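Long-range contact in peroxidase (Cellulomonas bogoriensis 69B4 = DSM 16987, PDB 6QZO), which binds heme b and, as a member of the DyP-type family, probably acts as a peroxidase that oxidises substrates with hydrogen peroxide: residues 203-208 with 304-309. Residues are numbered along the deposited sequence; the frame is centred on the assembly and turned at random.
Sequences TANLDP and TFLRRA. With HEM (protoporphyrin IX containing Fe), chain I.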
loop_
_atom_site.group_PDB
_atom_site.type_symbol
_atom_site.label_atom_id
_atom_site.label_comp_id
_atom_site.label_asym_id
_atom_site.label_seq_id
_atom_site.Cartn_x
_atom_site.Cartn_y
_atom_site.Cartn_z
ATOM N N THR A 203 -4.400 -15.337 -17.285
ATOM C CA THR A 203 -5.333 -16.227 -18.024
ATOM C C THR A 203 -4.635 -17.533 -18.422
ATOM O O THR A 203 -5.138 -18.599 -18.047
ATOM C CB THR A 203 -5.882 -15.485 -19.242
ATOM O OG1 THR A 203 -6.509 -14.297 -18.746
ATOM C CG2 THR A 203 -6.849 -16.318 -20.043
ATOM N N ALA A 204 -3.561 -17.453 -19.210
ATOM C CA ALA A 204 -2.807 -18.617 -19.745
ATOM C C ALA A 204 -1.579 -18.869 -18.865
ATOM O O ALA A 204 -0.458 -18.577 -19.306
ATOM C CB ALA A 204 -2.418 -18.370 -21.185
ATOM N N ASN A 205 -1.807 -19.346 -17.643
ATOM C CA ASN A 205 -0.745 -19.600 -16.629
ATOM C C ASN A 205 -0.431 -21.102 -16.617
ATOM O O ASN A 205 -1.263 -21.903 -17.095
ATOM C CB ASN A 205 -1.165 -19.077 -15.251
ATOM C CG ASN A 205 -0.006 -18.585 -14.409
ATOM O OD1 ASN A 205 1.155 -18.854 -14.713
ATOM N ND2 ASN A 205 -0.311 -17.840 -13.359
ATOM N N LEU A 206 0.738 -21.462 -16.088
ATOM C CA LEU A 206 1.117 -22.859 -15.765
ATOM C C LEU A 206 0.086 -23.416 -14.782
ATOM O O LEU A 206 -0.228 -22.719 -13.796
ATOM C CB LEU A 206 2.524 -22.866 -15.163
ATOM C CG LEU A 206 3.003 -24.208 -14.619
ATOM C CD1 LEU A 206 2.864 -25.291 -15.683
ATOM C CD2 LEU A 206 4.447 -24.120 -14.138
ATOM N N ASP A 207 -0.455 -24.598 -15.074
ATOM C CA ASP A 207 -1.303 -25.375 -14.133
ATOM C C ASP A 207 -0.425 -26.384 -13.402
ATOM O O ASP A 207 -0.074 -27.425 -13.950
ATOM C CB ASP A 207 -2.452 -26.096 -14.841
ATOM C CG ASP A 207 -3.450 -26.712 -13.882
ATOM O OD1 ASP A 207 -3.144 -26.779 -12.674
ATOM O OD2 ASP A 207 -4.532 -27.100 -14.348
ATOM N N PRO A 208 -0.058 -26.120 -12.129
ATOM C CA PRO A 208 0.760 -27.068 -11.366
ATOM C C PRO A 208 0.056 -28.383 -10.987
ATOM O O PRO A 208 0.735 -29.284 -10.537
ATOM C CB PRO A 208 1.146 -26.254 -10.120
ATOM C CG PRO A 208 0.010 -25.264 -9.953
ATOM C CD PRO A 208 -0.403 -24.910 -11.365
ATOM N N THR A 304 7.513 -22.467 -19.875
ATOM C CA THR A 304 6.330 -21.997 -19.116
ATOM C C THR A 304 6.746 -21.855 -17.649
ATOM O O THR A 304 7.812 -22.396 -17.274
ATOM C CB THR A 304 5.147 -22.940 -19.350
ATOM O OG1 THR A 304 3.956 -22.371 -18.797
ATOM C CG2 THR A 304 5.376 -24.310 -18.757
ATOM N N PHE A 305 5.966 -21.132 -16.852
ATOM C CA PHE A 305 6.261 -20.861 -15.427
ATOM C C PHE A 305 4.987 -20.333 -14.764
ATOM O O PHE A 305 4.093 -19.829 -15.481
ATOM C CB PHE A 305 7.439 -19.883 -15.300
ATOM C CG PHE A 305 7.457 -18.803 -16.347
ATOM C CD1 PHE A 305 6.678 -17.665 -16.209
ATOM C CD2 PHE A 305 8.213 -18.955 -17.495
ATOM C CE1 PHE A 305 6.664 -16.691 -17.196
ATOM C CE2 PHE A 305 8.199 -17.984 -18.480
ATOM C CZ PHE A 305 7.429 -16.851 -18.326
ATOM N N LEU A 306 4.900 -20.492 -13.442
ATOM C CA LEU A 306 3.785 -19.959 -12.622
ATOM C C LEU A 306 4.025 -18.461 -12.408
ATOM O O LEU A 306 4.869 -18.104 -11.556
ATOM C CB LEU A 306 3.711 -20.707 -11.291
ATOM C CG LEU A 306 2.533 -20.325 -10.392
ATOM C CD1 LEU A 306 1.199 -20.531 -11.108
ATOM C CD2 LEU A 306 2.589 -21.080 -9.081
ATOM N N ARG A 307 3.321 -17.628 -13.165
ATOM C CA ARG A 307 3.294 -16.171 -12.904
ATOM C C ARG A 307 2.420 -15.963 -11.668
ATOM O O ARG A 307 1.356 -16.606 -11.580
ATOM C CB ARG A 307 2.772 -15.406 -14.123
ATOM C CG ARG A 307 3.724 -15.463 -15.301
ATOM C CD ARG A 307 3.123 -14.805 -16.528
ATOM N NE ARG A 307 1.990 -15.557 -17.032
ATOM C CZ ARG A 307 0.870 -15.049 -17.530
ATOM N NH1 ARG A 307 0.671 -13.746 -17.589
ATOM N NH2 ARG A 307 -0.069 -15.858 -17.997
ATOM N N ARG A 308 2.890 -15.116 -10.753
ATOM C CA ARG A 308 2.172 -14.777 -9.504
ATOM C C ARG A 308 2.392 -13.288 -9.248
ATOM O O ARG A 308 2.981 -12.938 -8.201
ATOM C CB ARG A 308 2.668 -15.693 -8.380
ATOM C CG ARG A 308 1.622 -15.936 -7.304
ATOM C CD ARG A 308 2.146 -16.885 -6.272
ATOM N NE ARG A 308 1.257 -17.121 -5.157
ATOM C CZ ARG A 308 1.092 -16.318 -4.129
ATOM N NH1 ARG A 308 1.613 -15.107 -4.130
ATOM N NH2 ARG A 308 0.409 -16.733 -3.077
ATOM N N ALA A 309 1.972 -12.462 -10.210
ATOM C CA ALA A 309 2.301 -11.021 -10.281
ATOM C C ALA A 309 1.334 -10.180 -9.419
ATOM O O ALA A 309 0.193 -10.618 -9.127
ATOM C CB ALA A 309 2.311 -10.563 -11.718
HETATM C CHA HEM I . 0.546 -13.036 -20.780
HETATM C CHB HEM I . 0.847 -8.444 -19.373
HETATM C CHC HEM I . 5.610 -8.959 -18.753
HETATM C CHD HEM I . 5.244 -13.659 -19.762
HETATM C C1A HEM I . 0.236 -11.739 -20.479
HETATM C C2A HEM I . -1.044 -11.147 -20.688
HETATM C C3A HEM I . -0.947 -9.849 -20.303
HETATM C C4A HEM I . 0.368 -9.649 -19.831
HETATM C CMA HEM I . -2.035 -8.793 -20.342
HETATM C CAA HEM I . -2.272 -11.810 -21.287
HETATM C CBA HEM I . -3.169 -12.494 -20.256
HETATM C CGA HEM I . -2.498 -13.733 -19.759
HETATM O O1A HEM I . -1.795 -13.629 -18.716
HETATM O O2A HEM I . -2.635 -14.820 -20.388
HETATM C C1B HEM I . 2.188 -8.211 -19.094
HETATM C C2B HEM I . 2.656 -6.933 -18.684
HETATM C C3B HEM I . 4.013 -7.061 -18.508
HETATM C C4B HEM I . 4.320 -8.459 -18.838
HETATM C CMB HEM I . 1.801 -5.688 -18.468
HETATM C CAB HEM I . 5.018 -6.097 -18.017
HETATM C CBB HEM I . 4.710 -4.941 -17.428
HETATM C C1C HEM I . 5.939 -10.279 -18.958
HETATM C C2C HEM I . 7.233 -10.785 -18.849
HETATM C C3C HEM I . 7.178 -12.129 -19.134
HETATM C C4C HEM I . 5.790 -12.441 -19.422
HETATM C CMC HEM I . 8.504 -10.059 -18.500
HETATM C CAC HEM I . 8.466 -12.868 -19.064
HETATM C CBC HEM I . 8.633 -14.143 -19.285
HETATM C C1D HEM I . 3.897 -13.851 -20.130
HETATM C C2D HEM I . 3.369 -15.171 -20.522
HETATM C C3D HEM I . 2.070 -14.997 -20.825
HETATM C C4D HEM I . 1.815 -13.564 -20.598
HETATM C CMD HEM I . 4.088 -16.504 -20.634
HETATM C CAD HEM I . 1.088 -16.076 -21.295
HETATM C CBD HEM I . 1.099 -16.191 -22.834
HETATM C CGD HEM I . 0.199 -17.273 -23.421
HETATM O O1D HEM I . 0.563 -18.469 -23.429
HETATM O O2D HEM I . -0.915 -16.990 -23.946
HETATM N NA HEM I . 1.086 -10.810 -19.954
HETATM N NB HEM I . 3.199 -9.076 -19.178
HETATM N NC HEM I . 5.073 -11.271 -19.311
HETATM N ND HEM I . 2.922 -12.933 -20.195
HETATM FE FE HEM I . 3.040 -11.093 -19.770
#
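Arg307 and Asn205 lock strand 306-314, in the C-terminal antiparallel sheet of this dimeric alpha+beta barrel protein, to the loop that carries the heme-binding residues Gly202, Thr203 and Ala204. The side chain of Arg307 runs outward along the heme: CB lies 3.9 Å from Asn205 OD1, CD passes over the heme ring beside C1D, and NE sits 3.8 Å from heme C2D and C3D. A bend at chi3 (-67°) lays the guanidinium over the porphyrin, with heme C3D over the centre of one face, 3.5 Å from CZ. At the tip, NH1 and NH2 both grip propionate oxygen O1A, NH1 at 2.7 Å, while NH2 also makes a weak bond to Ala204 O. NH1 has a second carboxylate in Glu201. Behind this, the Asn205 amide pairs with the strand backbone: OD1 takes Arg307 N on a lone pair at 2.9 Å, and ND2 gives a nearly straight bond (165°) to Arg307 O at 2.7 Å. Replacing Asn205 with an alanine would probably leave Arg307 N and O without these side-chain mates. Farther along, Leu206 lies against the strand backbone, its CB 3.4 Å from Phe305 O. Thus two N-H groups of Arg307 hold O1A, Ala204 N holds O2A, and Asn205 ties down the backbone from which Arg307 springs, consistent with a second-shell role.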